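Local coordinates for ABC transporter substrate-binding protein (Vibrio cholerae, PDB 3LKV) that probably serves as the soluble substrate-binding component of an ABC transporter and holds a phenylalanine molecule in the crystal, at residues E174-A186 with T204-A216; K272-E284 with I290-K302. All blocks are in the same frame, centred on the assembly; numbering follows the deposited sequence.

Interaction 1: residues E174-A186 with T204-A216; sequences EATALKSADVQSA and TVASAIEGMIVAA
Val183 meets Thr204 and Ala208, while Gln184, next to it in the first turn of helix 183-191, lies against Gly211 and Val214. Val183 spreads its two methyls: CG2 lies obliquely across the methyl of Thr204, CG2 to CG2 3.7 Å, while CG1 reaches toward CB of Met212, a selenomethionine. In the fork between them, Val183 CB rests on Ala208 CB at 3.6 Å, at the N-cap of the next helix. Gln184 works by its length. With CG anti to the backbone N (chi1 180°) and the chain extended, it lies along the exposed flank of helix 209-218; its CG sits 3.4 Å from Gly211 O, and NE2 passes Val214 CG1 at 3.9 Å. Thr204 meets the turn before the helix, its CG2 pressing 3.3 Å from Ser180 N, whereas its hydroxyl OG1 turns to Glu151 and Asn148. The contact is thus mainly van der Waals, between methyls, an aliphatic chain and backbone. Ala206, in the same turn as Thr204, touches the bound phenylalanine. Helix 183-191 packed beside helices 203-207 and 209-218, with Met212 on strands 142-147 and 196-199, is characteristic of the Rossmann-like lobes of periplasmic binding proteins.

Interaction 2: residues K272-E284 with I290-K302; sequences KGSDLVINKTAAE and IPEAVLARATSTK
Arg297 and Leu276 meet where a flat guanidinium comes up against a single methyl. CD2 of Leu276 approaches that group at a slant, 3.9 Å from Arg297 NH2, and touches the root of the same side chain as well, at Arg297 CB. The guanidinium is held in place by a salt bridge from NH2 to Glu135 of helix 126-136, whose Leu132 touches both Leu276 and Arg297. The other flat group, the Asn279 amide, caps helix 280-285: OD1 accepts from Ala282 N at 3.1 Å along a nearly straight N-H (168°), although the donor stands 65° out of the carbonyl plane. ND2 is bound to Val231 O, so both ends of the amide are occupied, and the C-terminal Lys302 carbonyl passes close by OD1.

Between these two groups Ile278 is the main apolar contributor. Its branches part at CB to reach different partners, CG1 lying anti to the carbonyl carbon and CG2 anti to the backbone N (chi1 -57°). The Ile278 and Ile290 side chains slide past each other in opposite directions, Ile278 CG2 lying 3.8 Å from Ile290 CG1. Ile278 CG1 rests on Ala298 CB at 3.9 Å, and the side chain crosses Val294 at roughly a right angle. Ala283, from the capped helix, closes over Ile290 on a further side.

Polar links are few and weak. Leu276 O receives both Thr299 N (3.1 Å) and Thr299 OG1, and Thr281 OG1 reaches Lys302 O at 3.2 Å. Leu276 lies by Ala298 and Asn279 by Lys302, and the tail 298-302 runs in the direction of strand 275-278, which pairs antiparallel with strand 237-240. A helix and tail closing over the edge strand of the mixed beta sheet make this the C-terminal finish of one alpha/beta lobe of a periplasmic-binding-protein fold.

Overall arrangement
Followed from the N terminus, the chain first closes interaction 1, joining 174-186 to 204-216 across an intervening 17 residues that include strand 196-199. Only later does it open interaction 2, where just five residues separate 272-284 from 290-302. The two loops therefore stand in series, neither nested nor crossed. Both belong to the lobe built on the mixed sheet, and they involve its two outermost strands: 171-176 leads into interaction 1, and 275-278 forms part of interaction 2. Their centres lie 24 Å apart and they do not touch. One joins helix 183-191 and the turn before it to helices 203-207 and 209-218, beside the phenylalanine pocket; the other ties down the chain's end, away from the annotated sites.

Interaction 1: residues E174-A186 with T204-A216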
loop_
_atom_site.group_PDB
_atom_site.type_symbol
_atom_site.label_atom_id
_atom_site.label_comp_id
_atom_site.label_asym_id
_atom_site.label_seq_id
_atom_site.Cartn_x
_atom_site.Cartn_y
_atom_site.Cartn_z
ATOM N N GLU A 174 18.031 22.817 -28.403
ATOM C CA GLU A 174 17.690 21.442 -28.046
ATOM C C GLU A 174 18.869 20.576 -27.674
ATOM O O GLU A 174 19.921 20.683 -28.286
ATOM C CB GLU A 174 17.061 20.746 -29.242
ATOM C CG GLU A 174 16.010 21.547 -29.984
ATOM C CD GLU A 174 15.431 20.816 -31.223
ATOM O OE1 GLU A 174 15.607 19.566 -31.398
ATOM O OE2 GLU A 174 14.773 21.542 -32.009
ATOM N N ALA A 175 18.684 19.672 -26.725
ATOM C CA ALA A 175 19.664 18.641 -26.482
ATOM C C ALA A 175 18.943 17.349 -26.091
ATOM O O ALA A 175 17.873 17.390 -25.472
ATOM C CB ALA A 175 20.594 19.067 -25.435
ATOM N N THR A 176 19.505 16.204 -26.443
ATOM C CA THR A 176 18.860 14.966 -26.086
ATOM C C THR A 176 19.554 14.331 -24.918
ATOM O O THR A 176 20.710 14.588 -24.678
ATOM C CB THR A 176 18.766 13.975 -27.253
ATOM O OG1 THR A 176 20.062 13.718 -27.771
ATOM C CG2 THR A 176 17.864 14.559 -28.317
ATOM N N ALA A 177 18.794 13.519 -24.188
ATOM C CA ALA A 177 19.288 12.752 -23.070
ATOM C C ALA A 177 18.676 11.371 -23.213
ATOM O O ALA A 177 17.464 11.232 -23.212
ATOM C CB ALA A 177 18.840 13.414 -21.754
ATOM N N LEU A 178 19.511 10.362 -23.381
ATOM C CA LEU A 178 19.033 9.008 -23.607
ATOM C C LEU A 178 18.614 8.296 -22.325
ATOM O O LEU A 178 17.943 7.282 -22.371
ATOM C CB LEU A 178 20.126 8.172 -24.303
ATOM C CG LEU A 178 20.631 8.795 -25.631
ATOM C CD1 LEU A 178 21.727 7.914 -26.254
ATOM C CD2 LEU A 178 19.457 9.023 -26.618
ATOM N N LYS A 179 19.083 8.768 -21.192
ATOM C CA LYS A 179 18.696 8.202 -19.931
ATOM C C LYS A 179 18.814 9.308 -18.898
ATOM O O LYS A 179 19.418 10.356 -19.167
ATOM C CB LYS A 179 19.583 7.008 -19.586
ATOM C CG LYS A 179 21.003 7.334 -19.632
ATOM C CD LYS A 179 21.855 6.067 -19.491
ATOM C CE LYS A 179 23.335 6.475 -19.318
ATOM N NZ LYS A 179 23.804 7.398 -20.425
ATOM N N SER A 180 18.192 9.095 -17.745
ATOM C CA SER A 180 18.029 10.184 -16.823
ATOM C C SER A 180 19.314 10.722 -16.269
ATOM O O SER A 180 19.362 11.863 -15.943
ATOM C CB SER A 180 17.018 9.870 -15.722
ATOM O OG SER A 180 17.273 8.662 -15.094
ATOM N N ALA A 181 20.354 9.919 -16.230
ATOM C CA ALA A 181 21.629 10.359 -15.741
ATOM C C ALA A 181 22.327 11.318 -16.709
ATOM O O ALA A 181 23.254 11.935 -16.308
ATOM C CB ALA A 181 22.567 9.136 -15.412
ATOM N N ASP A 182 21.891 11.434 -17.963
ATOM C CA ASP A 182 22.471 12.418 -18.868
ATOM C C ASP A 182 21.704 13.750 -18.841
ATOM O O ASP A 182 22.085 14.676 -19.565
ATOM C CB ASP A 182 22.381 11.996 -20.351
ATOM C CG ASP A 182 22.900 10.598 -20.646
ATOM O OD1 ASP A 182 23.874 10.132 -20.049
ATOM O OD2 ASP A 182 22.321 10.001 -21.564
ATOM N N VAL A 183 20.598 13.841 -18.108
ATOM C CA VAL A 183 19.733 15.029 -18.210
ATOM C C VAL A 183 20.431 16.281 -17.687
ATOM O O VAL A 183 20.336 17.357 -18.287
ATOM C CB VAL A 183 18.386 14.816 -17.507
ATOM C CG1 VAL A 183 17.712 16.158 -17.191
ATOM C CG2 VAL A 183 17.490 13.884 -18.407
ATOM N N GLN A 184 21.179 16.140 -16.608
ATOM C CA GLN A 184 21.866 17.310 -16.045
ATOM C C GLN A 184 22.948 17.878 -17.011
ATOM O O GLN A 184 22.995 19.085 -17.281
ATOM C CB GLN A 184 22.420 16.986 -14.653
ATOM C CG GLN A 184 23.150 18.155 -14.014
ATOM C CD GLN A 184 23.523 17.927 -12.530
ATOM O OE1 GLN A 184 23.015 17.064 -11.876
ATOM N NE2 GLN A 184 24.403 18.723 -12.035
ATOM N N SER A 185 23.770 17.004 -17.568
ATOM C CA SER A 185 24.738 17.427 -18.584
ATOM C C SER A 185 24.072 18.085 -19.803
ATOM O O SER A 185 24.582 19.058 -20.308
ATOM C CB SER A 185 25.502 16.239 -19.142
ATOM O OG SER A 185 26.212 15.645 -18.137
ATOM N N ALA A 186 23.019 17.472 -20.320
ATOM C CA ALA A 186 22.265 18.056 -21.421
ATOM C C ALA A 186 21.751 19.457 -21.050
ATOM O O ALA A 186 21.900 20.377 -21.827
ATOM C CB ALA A 186 21.080 17.143 -21.825
ATOM N N THR A 204 12.102 10.730 -18.679
ATOM C CA THR A 204 13.521 10.870 -18.417
ATOM C C THR A 204 13.800 12.205 -17.769
ATOM O O THR A 204 14.517 12.273 -16.776
ATOM C CB THR A 204 14.344 10.799 -19.707
ATOM O OG1 THR A 204 13.932 9.654 -20.496
ATOM C CG2 THR A 204 15.847 10.695 -19.369
ATOM N N VAL A 205 13.240 13.271 -18.310
ATOM C CA VAL A 205 13.314 14.587 -17.642
ATOM C C VAL A 205 12.685 14.556 -16.255
ATOM O O VAL A 205 13.320 14.948 -15.283
ATOM C CB VAL A 205 12.671 15.727 -18.486
ATOM C CG1 VAL A 205 12.616 17.076 -17.687
ATOM C CG2 VAL A 205 13.474 15.942 -19.785
ATOM N N ALA A 206 11.449 14.044 -16.157
ATOM C CA ALA A 206 10.747 13.988 -14.875
ATOM C C ALA A 206 11.598 13.265 -13.828
ATOM O O ALA A 206 11.667 13.686 -12.705
ATOM C CB ALA A 206 9.335 13.330 -15.005
ATOM N N SER A 207 12.285 12.210 -14.183
ATOM C CA SER A 207 13.005 11.443 -13.185
ATOM C C SER A 207 14.350 12.085 -12.811
ATOM O O SER A 207 15.006 11.651 -11.888
ATOM C CB SER A 207 13.195 10.011 -13.704
ATOM O OG SER A 207 14.251 10.015 -14.669
ATOM N N ALA A 208 14.761 13.121 -13.524
ATOM C CA ALA A 208 16.002 13.807 -13.272
ATOM C C ALA A 208 15.779 15.311 -13.111
ATOM O O ALA A 208 16.690 16.082 -13.325
ATOM C CB ALA A 208 16.970 13.546 -14.426
ATOM N N ILE A 209 14.580 15.722 -12.735
ATOM C CA ILE A 209 14.231 17.129 -12.716
ATOM C C ILE A 209 15.129 17.897 -11.724
ATOM O O ILE A 209 15.530 19.029 -11.994
ATOM C CB ILE A 209 12.709 17.316 -12.422
ATOM C CG1 ILE A 209 12.263 18.760 -12.615
ATOM C CG2 ILE A 209 12.331 16.846 -10.992
ATOM C CD1 ILE A 209 12.226 19.225 -14.033
ATOM N N GLU A 210 15.504 17.269 -10.612
ATOM C CA GLU A 210 16.395 17.927 -9.637
ATOM C C GLU A 210 17.733 18.304 -10.271
ATOM O O GLU A 210 18.232 19.392 -10.045
ATOM C CB GLU A 210 16.583 17.093 -8.357
ATOM C CG GLU A 210 15.219 16.730 -7.690
ATOM C CD GLU A 210 15.234 16.616 -6.153
ATOM O OE1 GLU A 210 15.956 17.406 -5.483
ATOM O OE2 GLU A 210 14.479 15.752 -5.622
ATOM N N GLY A 211 18.295 17.393 -11.061
ATOM C CA GLY A 211 19.539 17.654 -11.758
ATOM C C GLY A 211 19.368 18.727 -12.835
ATOM O O GLY A 211 20.259 19.569 -13.043
HETATM N N MSE A 212 18.224 18.723 -13.515
HETATM C CA MSE A 212 17.971 19.776 -14.483
HETATM C C MSE A 212 17.980 21.137 -13.776
HETATM O O MSE A 212 18.533 22.098 -14.274
HETATM C CB MSE A 212 16.664 19.573 -15.225
HETATM C CG MSE A 212 16.200 20.766 -16.009
HETATM SE SE MSE A 212 14.605 20.398 -17.098
HETATM C CE MSE A 212 15.544 19.492 -18.612
ATOM N N ILE A 213 17.374 21.195 -12.612
ATOM C CA ILE A 213 17.193 22.460 -11.940
ATOM C C ILE A 213 18.524 22.926 -11.337
ATOM O O ILE A 213 18.804 24.127 -11.316
ATOM C CB ILE A 213 16.000 22.407 -10.932
ATOM C CG1 ILE A 213 14.719 22.545 -11.755
ATOM C CG2 ILE A 213 16.091 23.518 -9.865
ATOM C CD1 ILE A 213 13.483 22.219 -11.074
ATOM N N VAL A 214 19.362 21.976 -10.941
ATOM C CA VAL A 214 20.657 22.327 -10.411
ATOM C C VAL A 214 21.459 23.015 -11.516
ATOM O O VAL A 214 21.996 24.078 -11.287
ATOM C CB VAL A 214 21.434 21.099 -9.825
ATOM C CG1 VAL A 214 22.969 21.441 -9.601
ATOM C CG2 VAL A 214 20.802 20.665 -8.508
ATOM N N ALA A 215 21.497 22.416 -12.701
ATOM C CA ALA A 215 22.174 23.005 -13.845
ATOM C C ALA A 215 21.554 24.371 -14.253
ATOM O O ALA A 215 22.303 25.313 -14.561
ATOM C CB ALA A 215 22.205 22.027 -15.064
ATOM N N ALA A 216 20.225 24.466 -14.298
ATOM C CA ALA A 216 19.595 25.719 -14.702
ATOM C C ALA A 216 19.908 26.833 -13.705
ATOM O O ALA A 216 20.272 27.959 -14.112
ATOM C CB ALA A 216 18.087 25.547 -14.836
#

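Interaction 2: residues K272-E284 with I290-K302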
loop_
_atom_site.group_PDB
_atom_site.type_symbol
_atom_site.label_atom_id
_atom_site.label_comp_id
_atom_site.label_asym_id
_atom_site.label_seq_id
_atom_site.Cartn_x
_atom_site.Cartn_y
_atom_site.Cartn_z
ATOM N N LYS A 272 -8.196 17.737 -19.651
ATOM C CA LYS A 272 -8.432 19.201 -19.813
ATOM C C LYS A 272 -8.237 19.940 -18.482
ATOM O O LYS A 272 -8.211 19.325 -17.414
ATOM C CB LYS A 272 -9.842 19.471 -20.336
ATOM C CG LYS A 272 -10.209 18.768 -21.663
ATOM C CD LYS A 272 -9.497 19.380 -22.910
ATOM C CE LYS A 272 -9.815 18.548 -24.216
ATOM N NZ LYS A 272 -9.174 19.073 -25.459
ATOM N N GLY A 273 -8.075 21.257 -18.552
ATOM C CA GLY A 273 -7.968 22.075 -17.337
ATOM C C GLY A 273 -6.667 21.847 -16.591
ATOM O O GLY A 273 -6.516 20.890 -15.835
ATOM N N SER A 274 -5.716 22.732 -16.809
ATOM C CA SER A 274 -4.432 22.622 -16.162
ATOM C C SER A 274 -4.409 23.658 -15.057
ATOM O O SER A 274 -5.086 24.652 -15.163
ATOM C CB SER A 274 -3.328 22.874 -17.193
ATOM O OG SER A 274 -3.532 22.105 -18.381
ATOM N N ASP A 275 -3.651 23.444 -13.987
ATOM C CA ASP A 275 -3.572 24.471 -12.935
ATOM C C ASP A 275 -2.292 25.273 -13.101
ATOM O O ASP A 275 -1.204 24.712 -13.229
ATOM C CB ASP A 275 -3.627 23.859 -11.536
ATOM C CG ASP A 275 -4.901 23.047 -11.298
ATOM O OD1 ASP A 275 -5.993 23.636 -11.448
ATOM O OD2 ASP A 275 -4.800 21.829 -11.005
ATOM N N LEU A 276 -2.445 26.592 -13.110
ATOM C CA LEU A 276 -1.337 27.520 -13.118
ATOM C C LEU A 276 -0.763 27.629 -11.730
ATOM O O LEU A 276 -1.439 28.074 -10.820
ATOM C CB LEU A 276 -1.828 28.885 -13.602
ATOM C CG LEU A 276 -0.815 30.030 -13.675
ATOM C CD1 LEU A 276 0.499 29.565 -14.268
ATOM C CD2 LEU A 276 -1.432 31.301 -14.457
ATOM N N VAL A 277 0.482 27.211 -11.561
ATOM C CA VAL A 277 1.163 27.267 -10.275
ATOM C C VAL A 277 2.462 28.068 -10.455
ATOM O O VAL A 277 3.095 27.952 -11.497
ATOM C CB VAL A 277 1.464 25.856 -9.793
ATOM C CG1 VAL A 277 2.245 25.880 -8.482
ATOM C CG2 VAL A 277 0.128 25.005 -9.715
ATOM N N ILE A 278 2.820 28.904 -9.470
ATOM C CA ILE A 278 4.012 29.787 -9.518
ATOM C C ILE A 278 4.908 29.504 -8.325
ATOM O O ILE A 278 4.417 29.394 -7.204
ATOM C CB ILE A 278 3.656 31.300 -9.436
ATOM C CG1 ILE A 278 2.704 31.724 -10.545
ATOM C CG2 ILE A 278 4.923 32.162 -9.483
ATOM C CD1 ILE A 278 3.059 31.185 -11.918
ATOM N N ASN A 279 6.211 29.379 -8.555
ATOM C CA ASN A 279 7.158 29.257 -7.467
ATOM C C ASN A 279 7.870 30.597 -7.225
ATOM O O ASN A 279 8.910 30.896 -7.826
ATOM C CB ASN A 279 8.146 28.138 -7.714
ATOM C CG ASN A 279 8.922 27.792 -6.475
ATOM O OD1 ASN A 279 9.079 28.624 -5.567
ATOM N ND2 ASN A 279 9.402 26.561 -6.404
ATOM N N LYS A 280 7.303 31.382 -6.299
ATOM C CA LYS A 280 7.769 32.784 -6.011
ATOM C C LYS A 280 9.168 32.754 -5.471
ATOM O O LYS A 280 10.020 33.515 -5.910
ATOM C CB LYS A 280 6.877 33.475 -4.972
ATOM C CG LYS A 280 5.643 34.254 -5.478
ATOM C CD LYS A 280 4.572 34.364 -4.303
ATOM C CE LYS A 280 4.033 35.805 -4.036
ATOM N NZ LYS A 280 2.936 35.796 -2.984
ATOM N N THR A 281 9.411 31.866 -4.523
ATOM C CA THR A 281 10.742 31.718 -3.975
ATOM C C THR A 281 11.742 31.486 -5.090
ATOM O O THR A 281 12.611 32.323 -5.315
ATOM C CB THR A 281 10.795 30.555 -3.001
ATOM O OG1 THR A 281 9.572 30.550 -2.269
ATOM C CG2 THR A 281 11.980 30.665 -2.075
ATOM N N ALA A 282 11.604 30.380 -5.826
ATOM C CA ALA A 282 12.547 30.091 -6.901
ATOM C C ALA A 282 12.725 31.291 -7.855
ATOM O O ALA A 282 13.824 31.511 -8.318
ATOM C CB ALA A 282 12.109 28.843 -7.689
ATOM N N ALA A 283 11.649 32.031 -8.129
ATOM C CA ALA A 283 11.666 33.120 -9.102
ATOM C C ALA A 283 12.518 34.271 -8.593
ATOM O O ALA A 283 13.403 34.788 -9.278
ATOM C CB ALA A 283 10.275 33.603 -9.376
ATOM N N GLU A 284 12.262 34.631 -7.352
ATOM C CA GLU A 284 13.051 35.650 -6.684
ATOM C C GLU A 284 14.517 35.250 -6.544
ATOM O O GLU A 284 15.384 36.087 -6.770
ATOM C CB GLU A 284 12.433 36.005 -5.328
ATOM C CG GLU A 284 13.451 36.148 -4.169
ATOM C CD GLU A 284 13.012 37.209 -3.183
ATOM O OE1 GLU A 284 11.807 37.189 -2.797
ATOM O OE2 GLU A 284 13.859 38.074 -2.820
ATOM N N ILE A 290 7.563 37.992 -11.348
ATOM C CA ILE A 290 6.467 37.394 -12.084
ATOM C C ILE A 290 5.426 38.481 -12.244
ATOM O O ILE A 290 5.058 39.076 -11.277
ATOM C CB ILE A 290 5.827 36.211 -11.320
ATOM C CG1 ILE A 290 6.876 35.151 -10.919
ATOM C CG2 ILE A 290 4.712 35.615 -12.150
ATOM C CD1 ILE A 290 7.421 34.313 -12.086
ATOM N N PRO A 291 4.959 38.742 -13.467
ATOM C CA PRO A 291 4.014 39.837 -13.640
ATOM C C PRO A 291 2.680 39.706 -12.885
ATOM O O PRO A 291 2.252 38.589 -12.565
ATOM C CB PRO A 291 3.770 39.859 -15.149
ATOM C CG PRO A 291 5.045 39.347 -15.734
ATOM C CD PRO A 291 5.545 38.320 -14.750
ATOM N N GLU A 292 2.031 40.856 -12.646
ATOM C CA GLU A 292 0.817 40.902 -11.824
ATOM C C GLU A 292 -0.314 40.118 -12.449
ATOM O O GLU A 292 -0.957 39.358 -11.740
ATOM C CB GLU A 292 0.335 42.362 -11.502
ATOM C CG GLU A 292 0.961 43.062 -10.223
ATOM C CD GLU A 292 1.627 42.103 -9.196
ATOM O OE1 GLU A 292 1.012 41.769 -8.165
ATOM O OE2 GLU A 292 2.782 41.674 -9.428
ATOM N N ALA A 293 -0.547 40.287 -13.752
ATOM C CA ALA A 293 -1.668 39.598 -14.409
ATOM C C ALA A 293 -1.576 38.048 -14.237
ATOM O O ALA A 293 -2.602 37.335 -14.186
ATOM C CB ALA A 293 -1.755 39.982 -15.892
ATOM N N VAL A 294 -0.341 37.551 -14.120
ATOM C CA VAL A 294 -0.080 36.132 -13.972
ATOM C C VAL A 294 -0.259 35.727 -12.514
ATOM O O VAL A 294 -0.952 34.743 -12.240
ATOM C CB VAL A 294 1.333 35.760 -14.503
ATOM C CG1 VAL A 294 1.685 34.342 -14.133
ATOM C CG2 VAL A 294 1.379 35.933 -15.981
ATOM N N LEU A 295 0.349 36.475 -11.589
ATOM C CA LEU A 295 0.235 36.178 -10.144
ATOM C C LEU A 295 -1.241 36.160 -9.689
ATOM O O LEU A 295 -1.614 35.387 -8.797
ATOM C CB LEU A 295 1.016 37.195 -9.293
ATOM C CG LEU A 295 2.537 37.074 -9.147
ATOM C CD1 LEU A 295 3.149 38.304 -8.459
ATOM C CD2 LEU A 295 2.898 35.797 -8.377
ATOM N N ALA A 296 -2.055 37.019 -10.312
ATOM C CA ALA A 296 -3.516 37.084 -10.079
ATOM C C ALA A 296 -4.270 35.807 -10.475
ATOM O O ALA A 296 -5.214 35.426 -9.779
ATOM C CB ALA A 296 -4.129 38.286 -10.810
ATOM N N ARG A 297 -3.868 35.169 -11.585
ATOM C CA ARG A 297 -4.475 33.904 -12.047
ATOM C C ARG A 297 -3.938 32.645 -11.348
ATOM O O ARG A 297 -4.416 31.560 -11.615
ATOM C CB ARG A 297 -4.274 33.729 -13.557
ATOM C CG ARG A 297 -4.970 34.767 -14.424
ATOM C CD ARG A 297 -5.249 34.265 -15.867
ATOM N NE ARG A 297 -4.092 33.643 -16.515
ATOM C CZ ARG A 297 -3.040 34.300 -17.001
ATOM N NH1 ARG A 297 -2.947 35.626 -16.919
ATOM N NH2 ARG A 297 -2.057 33.627 -17.571
ATOM N N ALA A 298 -2.956 32.783 -10.461
ATOM C CA ALA A 298 -2.251 31.620 -9.910
ATOM C C ALA A 298 -3.124 30.864 -8.941
ATOM O O ALA A 298 -3.342 31.341 -7.823
ATOM C CB ALA A 298 -0.979 32.034 -9.209
ATOM N N THR A 299 -3.602 29.682 -9.352
ATOM C CA THR A 299 -4.426 28.815 -8.476
ATOM C C THR A 299 -3.618 28.380 -7.245
ATOM O O THR A 299 -4.176 27.919 -6.261
ATOM C CB THR A 299 -5.048 27.522 -9.208
ATOM O OG1 THR A 299 -4.058 26.494 -9.376
ATOM C CG2 THR A 299 -5.688 27.852 -10.566
ATOM N N SER A 300 -2.303 28.525 -7.304
ATOM C CA SER A 300 -1.478 28.227 -6.151
ATOM C C SER A 300 -0.190 29.011 -6.299
ATOM O O SER A 300 0.051 29.605 -7.360
ATOM C CB SER A 300 -1.223 26.720 -6.049
ATOM O OG SER A 300 -0.302 26.431 -5.007
ATOM N N THR A 301 0.635 29.019 -5.253
ATOM C CA THR A 301 1.607 30.090 -5.158
ATOM C C THR A 301 2.905 29.882 -4.357
ATOM O O THR A 301 3.557 30.875 -4.011
ATOM C CB THR A 301 0.893 31.409 -4.674
ATOM O OG1 THR A 301 1.548 32.550 -5.252
ATOM C CG2 THR A 301 0.826 31.513 -3.107
ATOM N N LYS A 302 3.333 28.648 -4.111
ATOM C CA LYS A 302 4.609 28.457 -3.367
ATOM C C LYS A 302 5.824 29.188 -4.020
ATOM O O LYS A 302 6.589 29.925 -3.373
ATOM C CB LYS A 302 4.909 26.958 -3.148
ATOM C CG LYS A 302 4.993 26.084 -4.427
ATOM C CD LYS A 302 4.548 24.630 -4.143
ATOM C CE LYS A 302 3.006 24.499 -3.947
ATOM N NZ LYS A 302 2.615 23.240 -3.270
#